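PDB 4XRI: importin-95 from Chaetomium thermophilum, which probably carries protein cargo into the nucleus as a flexible HEAT-repeat transport receptor of the importin-beta family, and is likely to bind a small GTPase. Local coordinates for residues Gly726-Glu730 against Ala777-Lys783; Leu715-Gly719 against Gly766-Ala770. The protein carries 2 engineered substitutions. All coordinates share one frame; numbering follows the deposited sequence.

Interaction 1: Gly726-Glu730 against Ala777-Lys783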
ATOM      1  N   GLY A 726     -11.280 -11.415  35.953  1.00 33.54           N
ATOM      2  CA  GLY A 726     -12.584 -11.174  36.550  1.00 31.61           C
ATOM      3  C   GLY A 726     -12.637 -10.075  37.599  1.00 44.92           C
ATOM      4  O   GLY A 726     -12.360  -8.909  37.311  1.00 37.29           O
ATOM      5  N   GLY A 727     -12.990 -10.457  38.824  1.00 38.00           N
ATOM      6  CA  GLY A 727     -13.137  -9.523  39.926  1.00 34.04           C
ATOM      7  C   GLY A 727     -11.869  -8.771  40.280  1.00 36.71           C
ATOM      8  O   GLY A 727     -11.923  -7.702  40.888  1.00 36.81           O
ATOM      9  N   HIS A 728     -10.723  -9.332  39.905  1.00 35.76           N
ATOM     10  CA  HIS A 728      -9.439  -8.670  40.119  1.00 41.35           C
ATOM     11  C   HIS A 728      -9.375  -7.320  39.418  1.00 39.97           C
ATOM     12  O   HIS A 728      -8.690  -6.408  39.876  1.00 39.94           O
ATOM     13  CB  HIS A 728      -8.286  -9.544  39.625  1.00 40.04           C
ATOM     14  CG  HIS A 728      -7.916 -10.652  40.558  1.00 39.62           C
ATOM     15  ND1 HIS A 728      -8.412 -11.931  40.434  1.00 45.53           N
ATOM     16  CD2 HIS A 728      -7.080 -10.675  41.625  1.00 32.58           C
ATOM     17  CE1 HIS A 728      -7.904 -12.693  41.387  1.00 43.21           C
ATOM     18  NE2 HIS A 728      -7.093 -11.955  42.121  1.00 44.16           N
ATOM     19  N   PHE A 729     -10.105  -7.196  38.312  1.00 41.26           N
ATOM     20  CA  PHE A 729     -10.017  -6.010  37.467  1.00 38.55           C
ATOM     21  C   PHE A 729     -10.533  -4.744  38.152  1.00 37.52           C
ATOM     22  O   PHE A 729     -10.275  -3.637  37.682  1.00 39.69           O
ATOM     23  CB  PHE A 729     -10.773  -6.227  36.153  1.00 37.48           C
ATOM     24  CG  PHE A 729     -10.350  -5.287  35.058  1.00 34.77           C
ATOM     25  CD1 PHE A 729      -9.248  -5.572  34.269  1.00 29.91           C
ATOM     26  CD2 PHE A 729     -11.042  -4.110  34.832  1.00 37.22           C
ATOM     27  CE1 PHE A 729      -8.847  -4.704  33.272  1.00 33.17           C
ATOM     28  CE2 PHE A 729     -10.649  -3.239  33.835  1.00 34.51           C
ATOM     29  CZ  PHE A 729      -9.552  -3.536  33.052  1.00 33.74           C
ATOM     30  N   GLU A 730     -11.249  -4.900  39.265  1.00 37.29           N
ATOM     31  CA  GLU A 730     -11.738  -3.741  40.010  1.00 33.75           C
ATOM     32  C   GLU A 730     -10.569  -2.847  40.420  1.00 33.39           C
ATOM     33  O   GLU A 730     -10.706  -1.626  40.526  1.00 44.97           O
ATOM     34  CB  GLU A 730     -12.535  -4.171  41.246  1.00 43.05           C
ATOM     35  CG  GLU A 730     -13.125  -3.002  42.018  1.00 39.59           C
ATOM     36  CD  GLU A 730     -13.932  -3.431  43.230  1.00 47.26           C
ATOM     37  OE1 GLU A 730     -13.918  -4.634  43.569  1.00 45.74           O
ATOM     38  OE2 GLU A 730     -14.583  -2.558  43.843  1.00 49.33           O
ATOM     39  N   ALA A 777     -16.509  -9.125  33.333  1.00 45.84           N
ATOM     40  CA  ALA A 777     -15.709  -9.338  34.538  1.00 29.01           C
ATOM     41  C   ALA A 777     -16.467  -8.905  35.789  1.00 34.85           C
ATOM     42  O   ALA A 777     -16.450  -9.595  36.810  1.00 39.74           O
ATOM     43  CB  ALA A 777     -14.387  -8.591  34.440  1.00 33.83           C
ATOM     44  N   MET A 778     -17.146  -7.766  35.701  1.00 35.79           N
ATOM     45  CA  MET A 778     -17.869  -7.220  36.845  1.00 44.21           C
ATOM     46  C   MET A 778     -19.175  -7.970  37.088  1.00 49.18           C
ATOM     47  O   MET A 778     -19.637  -8.078  38.225  1.00 43.99           O
ATOM     48  CB  MET A 778     -18.138  -5.725  36.643  1.00 41.68           C
ATOM     49  CG  MET A 778     -16.878  -4.866  36.518  1.00 43.21           C
ATOM     50  SD  MET A 778     -15.831  -4.865  37.990  1.00 44.42           S
ATOM     51  CE  MET A 778     -14.614  -6.115  37.574  1.00 28.09           C
ATOM     52  N   LYS A 779     -19.765  -8.495  36.020  1.00 42.72           N
ATOM     53  CA  LYS A 779     -20.992  -9.270  36.143  1.00 41.56           C
ATOM     54  C   LYS A 779     -20.734 -10.591  36.864  1.00 41.37           C
ATOM     55  O   LYS A 779     -21.410 -10.919  37.839  1.00 48.56           O
ATOM     56  CB  LYS A 779     -21.605  -9.539  34.769  1.00 49.74           C
ATOM     57  CG  LYS A 779     -22.939 -10.266  34.825  1.00 59.84           C
ATOM     58  CD  LYS A 779     -23.305 -10.829  33.467  1.00 73.82           C
ATOM     59  CE  LYS A 779     -22.275 -11.852  33.015  1.00 80.87           C
ATOM     60  NZ  LYS A 779     -22.483 -12.270  31.603  1.00 85.65           N
ATOM     61  N   THR A 780     -19.743 -11.337  36.383  1.00 38.53           N
ATOM     62  CA  THR A 780     -19.443 -12.664  36.915  1.00 43.68           C
ATOM     63  C   THR A 780     -18.863 -12.622  38.326  1.00 54.26           C
ATOM     64  O   THR A 780     -18.823 -13.641  39.018  1.00 56.58           O
ATOM     65  CB  THR A 780     -18.459 -13.423  36.003  1.00 50.10           C
ATOM     66  OG1 THR A 780     -17.237 -12.683  35.890  1.00 64.37           O
ATOM     67  CG2 THR A 780     -19.059 -13.620  34.619  1.00 51.08           C
ATOM     68  N   SER A 781     -18.414 -11.446  38.752  1.00 47.21           N
ATOM     69  CA  SER A 781     -17.889 -11.281  40.102  1.00 48.06           C
ATOM     70  C   SER A 781     -18.894 -10.549  40.982  1.00 50.24           C
ATOM     71  O   SER A 781     -18.578 -10.155  42.105  1.00 46.95           O
ATOM     72  CB  SER A 781     -16.556 -10.528  40.077  1.00 46.34           C
ATOM     73  OG  SER A 781     -16.716  -9.217  39.564  1.00 41.45           O
ATOM     74  N   ASN A 782     -20.104 -10.376  40.455  1.00 45.17           N
ATOM     75  CA  ASN A 782     -21.180  -9.688  41.160  1.00 50.67           C
ATOM     76  C   ASN A 782     -20.764  -8.301  41.631  1.00 49.94           C
ATOM     77  O   ASN A 782     -21.010  -7.918  42.776  1.00 47.82           O
ATOM     78  CB  ASN A 782     -21.655 -10.525  42.348  1.00 55.11           C
ATOM     79  CG  ASN A 782     -22.223 -11.861  41.925  1.00 58.83           C
ATOM     80  OD1 ASN A 782     -21.789 -12.916  42.391  1.00 63.57           O
ATOM     81  ND2 ASN A 782     -23.196 -11.826  41.023  1.00 59.33           N
ATOM     82  N   LYS A 783     -20.125  -7.552  40.738  1.00 50.04           N
ATOM     83  CA  LYS A 783     -19.691  -6.195  41.040  1.00 48.82           C
ATOM     84  C   LYS A 783     -20.297  -5.202  40.061  1.00 48.31           C
ATOM     85  O   LYS A 783     -19.624  -4.281  39.620  1.00 48.32           O
ATOM     86  CB  LYS A 783     -18.165  -6.086  40.994  1.00 47.70           C
ATOM     87  CG  LYS A 783     -17.418  -6.985  41.968  1.00 48.26           C
ATOM     88  CD  LYS A 783     -15.920  -6.720  41.896  1.00 45.83           C
ATOM     89  CE  LYS A 783     -15.150  -7.617  42.851  1.00 50.93           C
ATOM     90  NZ  LYS A 783     -13.700  -7.274  42.926  1.00 52.33           N
TER
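Lys783 reaches across to Glu730 and Gly727, its extended chain meeting the equally extended side chain of Glu730 at about a right angle. Its ammonium nitrogen makes two bonds there. Lys783 NZ lies 2.7 Å from Glu730 OE1, approached nearly along the C-O axis of the carboxylate, in a salt bridge; it also donates a 2.7 Å hydrogen bond to Gly727 O, from a position tilted 33° out of the carbonyl plane. With CG anti to the backbone N (chi1 -177°) and the chain extended beyond it, Glu730 carries OE1 out to the ammonium group, and OE2 makes a weak hydrogen bond to a glycerol, probably from the crystallisation liquor.

Beside this polar pair, Met778 folds back at chi2 and chi3, which carries CE to 3.6 Å from Gly726 O and 4.1 Å from Phe729 CB. Ala777 CB abuts Gly726 O at 3.5 Å. Ser781 sets CB 3.6 Å from Gly727 CA, while its OG turns back to donate to Ala777 O, in the last turn of the helix it follows.

Gly726 leaves helical geometry with positive phi, and Asn782 is the C-prime residue of a Schellman motif. Two helix C-terminal ends thus meet side by side, at turns of the helical-repeat solenoid.

Interaction 2: Leu715-Gly719 against Gly766-Ala770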
ATOM      1  N   LEU A 715      -6.280  -1.242  24.235  1.00 29.44           N
ATOM      2  CA  LEU A 715      -7.628  -1.237  24.793  1.00 36.02           C
ATOM      3  C   LEU A 715      -8.290  -2.595  24.619  1.00 38.37           C
ATOM      4  O   LEU A 715      -8.942  -3.097  25.532  1.00 35.06           O
ATOM      5  CB  LEU A 715      -8.479  -0.148  24.142  1.00 36.20           C
ATOM      6  CG  LEU A 715      -7.920   1.271  24.270  1.00 39.61           C
ATOM      7  CD1 LEU A 715      -8.912   2.280  23.730  1.00 38.31           C
ATOM      8  CD2 LEU A 715      -7.547   1.585  25.716  1.00 36.00           C
ATOM      9  N   GLN A 716      -8.115  -3.184  23.438  1.00 33.46           N
ATOM     10  CA  GLN A 716      -8.585  -4.542  23.180  1.00 33.33           C
ATOM     11  C   GLN A 716      -7.965  -5.489  24.197  1.00 30.85           C
ATOM     12  O   GLN A 716      -8.618  -6.402  24.704  1.00 36.14           O
ATOM     13  CB  GLN A 716      -8.235  -4.989  21.754  1.00 38.45           C
ATOM     14  CG  GLN A 716      -8.546  -6.448  21.477  1.00 43.02           C
ATOM     15  CD  GLN A 716      -7.992  -6.925  20.141  1.00 54.99           C
ATOM     16  OE1 GLN A 716      -7.901  -6.163  19.175  1.00 53.76           O
ATOM     17  NE2 GLN A 716      -7.615  -8.196  20.087  1.00 58.29           N
ATOM     18  N   CYS A 717      -6.696  -5.243  24.498  1.00 33.56           N
ATOM     19  CA  CYS A 717      -5.958  -6.031  25.470  1.00 35.59           C
ATOM     20  C   CYS A 717      -6.557  -5.909  26.872  1.00 33.85           C
ATOM     21  O   CYS A 717      -6.649  -6.900  27.603  1.00 34.96           O
ATOM     22  CB  CYS A 717      -4.496  -5.597  25.476  1.00 41.08           C
ATOM     23  SG  CYS A 717      -3.378  -6.789  26.179  1.00 48.00           S
ATOM     24  N   PHE A 718      -6.960  -4.692  27.237  1.00 33.03           N
ATOM     25  CA  PHE A 718      -7.648  -4.449  28.505  1.00 32.40           C
ATOM     26  C   PHE A 718      -8.862  -5.359  28.642  1.00 39.38           C
ATOM     27  O   PHE A 718      -9.135  -5.893  29.712  1.00 33.61           O
ATOM     28  CB  PHE A 718      -8.088  -2.984  28.628  1.00 31.86           C
ATOM     29  CG  PHE A 718      -6.964  -2.030  28.920  1.00 30.79           C
ATOM     30  CD1 PHE A 718      -5.768  -2.479  29.455  1.00 32.19           C
ATOM     31  CD2 PHE A 718      -7.113  -0.676  28.669  1.00 34.50           C
ATOM     32  CE1 PHE A 718      -4.740  -1.593  29.725  1.00 29.03           C
ATOM     33  CE2 PHE A 718      -6.091   0.213  28.937  1.00 36.68           C
ATOM     34  CZ  PHE A 718      -4.902  -0.247  29.465  1.00 37.38           C
ATOM     35  N   GLY A 719      -9.583  -5.527  27.541  1.00 31.77           N
ATOM     36  CA  GLY A 719     -10.761  -6.370  27.511  1.00 31.06           C
ATOM     37  C   GLY A 719     -10.434  -7.821  27.789  1.00 35.05           C
ATOM     38  O   GLY A 719     -11.131  -8.485  28.550  1.00 37.23           O
ATOM     39  N   GLY A 766     -11.416  -1.111  19.794  1.00 38.73           N
ATOM     40  CA  GLY A 766     -10.671  -1.392  21.005  1.00 36.02           C
ATOM     41  C   GLY A 766     -11.443  -1.027  22.255  1.00 35.59           C
ATOM     42  O   GLY A 766     -11.531  -1.829  23.184  1.00 31.60           O
ATOM     43  N   ILE A 767     -12.007   0.178  22.278  1.00 37.78           N
ATOM     44  CA  ILE A 767     -12.792   0.637  23.421  1.00 35.17           C
ATOM     45  C   ILE A 767     -13.954  -0.303  23.715  1.00 38.29           C
ATOM     46  O   ILE A 767     -14.179  -0.698  24.859  1.00 34.71           O
ATOM     47  CB  ILE A 767     -13.368   2.049  23.204  1.00 35.11           C
ATOM     48  CG1 ILE A 767     -12.265   3.051  22.865  1.00 35.82           C
ATOM     49  CG2 ILE A 767     -14.123   2.493  24.442  1.00 41.75           C
ATOM     50  CD1 ILE A 767     -12.786   4.434  22.529  1.00 33.98           C
ATOM     51  N   MET A 768     -14.683  -0.665  22.665  1.00 35.99           N
ATOM     52  CA  MET A 768     -15.852  -1.526  22.803  1.00 34.42           C
ATOM     53  C   MET A 768     -15.466  -2.914  23.302  1.00 33.98           C
ATOM     54  O   MET A 768     -16.162  -3.499  24.130  1.00 38.55           O
ATOM     55  CB  MET A 768     -16.592  -1.630  21.471  1.00 36.59           C
ATOM     56  CG  MET A 768     -18.078  -1.886  21.609  1.00 40.72           C
ATOM     57  SD  MET A 768     -18.896  -0.675  22.659  1.00 55.40           S
ATOM     58  CE  MET A 768     -18.399   0.851  21.881  1.00 54.79           C
ATOM     59  N   ASP A 769     -14.349  -3.432  22.800  1.00 35.05           N
ATOM     60  CA  ASP A 769     -13.815  -4.700  23.281  1.00 35.45           C
ATOM     61  C   ASP A 769     -13.479  -4.597  24.765  1.00 33.18           C
ATOM     62  O   ASP A 769     -13.763  -5.510  25.539  1.00 37.03           O
ATOM     63  CB  ASP A 769     -12.572  -5.112  22.487  1.00 40.06           C
ATOM     64  CG  ASP A 769     -12.891  -5.477  21.050  1.00 44.98           C
ATOM     65  OD1 ASP A 769     -14.075  -5.728  20.741  1.00 45.52           O
ATOM     66  OD2 ASP A 769     -11.952  -5.521  20.229  1.00 51.76           O
ATOM     67  N   ALA A 770     -12.873  -3.475  25.146  1.00 34.01           N
ATOM     68  CA  ALA A 770     -12.500  -3.225  26.532  1.00 36.59           C
ATOM     69  C   ALA A 770     -13.726  -3.247  27.435  1.00 35.11           C
ATOM     70  O   ALA A 770     -13.763  -3.987  28.418  1.00 32.19           O
ATOM     71  CB  ALA A 770     -11.770  -1.895  26.657  1.00 25.53           C
TER
HETATM   72  O   HOH W   1      -9.900  -4.585  18.535  1.00 55.06           O
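Leu715 and Ile767 lie side by side and point the same way, with Leu715 CD1 3.5 Å from Ile767 CG1. The apolar group continues at Ala770, whose CB is 4.3 Å from Phe718 CB. Helix 730-743 adjoins these side chains: Ala743 touches both Leu715 and Ile767, Leu740 meets Ala770, and Val736 meets Phe718.

Backbone packing is the second component. The two short helical segments run at 14° to one another in the same N-to-C sense, and their axes approach to 6.9 Å. Such closeness rests on small residues: Gly719 CA is 3.7 Å from Ala770 CA, and Leu715 CB sits 3.6 Å from Gly766 O. Ala770 CB presses against Leu715 O at 3.3 Å. No direct hydrogen bond joins the segments, so here the backbones meet through van der Waals contact.

The polar contact lies on the partly exposed side, where Gln716 and Asp769 run alongside each other with amide and carboxylate planes 87° apart. Gln716 CG is anti to its backbone nitrogen (chi1 173°) and the chain stays extended, bringing the amide abreast of the carboxylate. A water bridges the two, donating to Gln716 OE1 at 2.6 Å and to Asp769 OD2 at 2.8 Å; it thereby offers a hydrogen to each acceptor where two oxygens facing directly would probably repel.

Near-parallel packing of segments 715-719 and 766-770, with helix 730-743 against both, is characteristic of the stacked helical hairpins of an importin-beta HEAT-repeat solenoid.

In the fold
Both interactions join helix 711-725, or the loop directly after it, to helix 754-780 and its C-terminal turn. Along the chain the segments alternate: 715-719, 726-730, 766-770, then 777-783, with 47 residues separating the closest ends in each pair. This order fits two neighbouring helices followed in the same direction, interaction 2 lying buried along their lengths and interaction 1 at their C-terminal ends. The centres are about 16 Å apart, yet the contacts touch where Phe729 CE1 packs 3.8 Å from Phe718 O. The same two helices are thus joined both along their lengths and at their ends, interaction 1 lying farther from the chain centre (about 42 Å against about 27 Å, centre to centre).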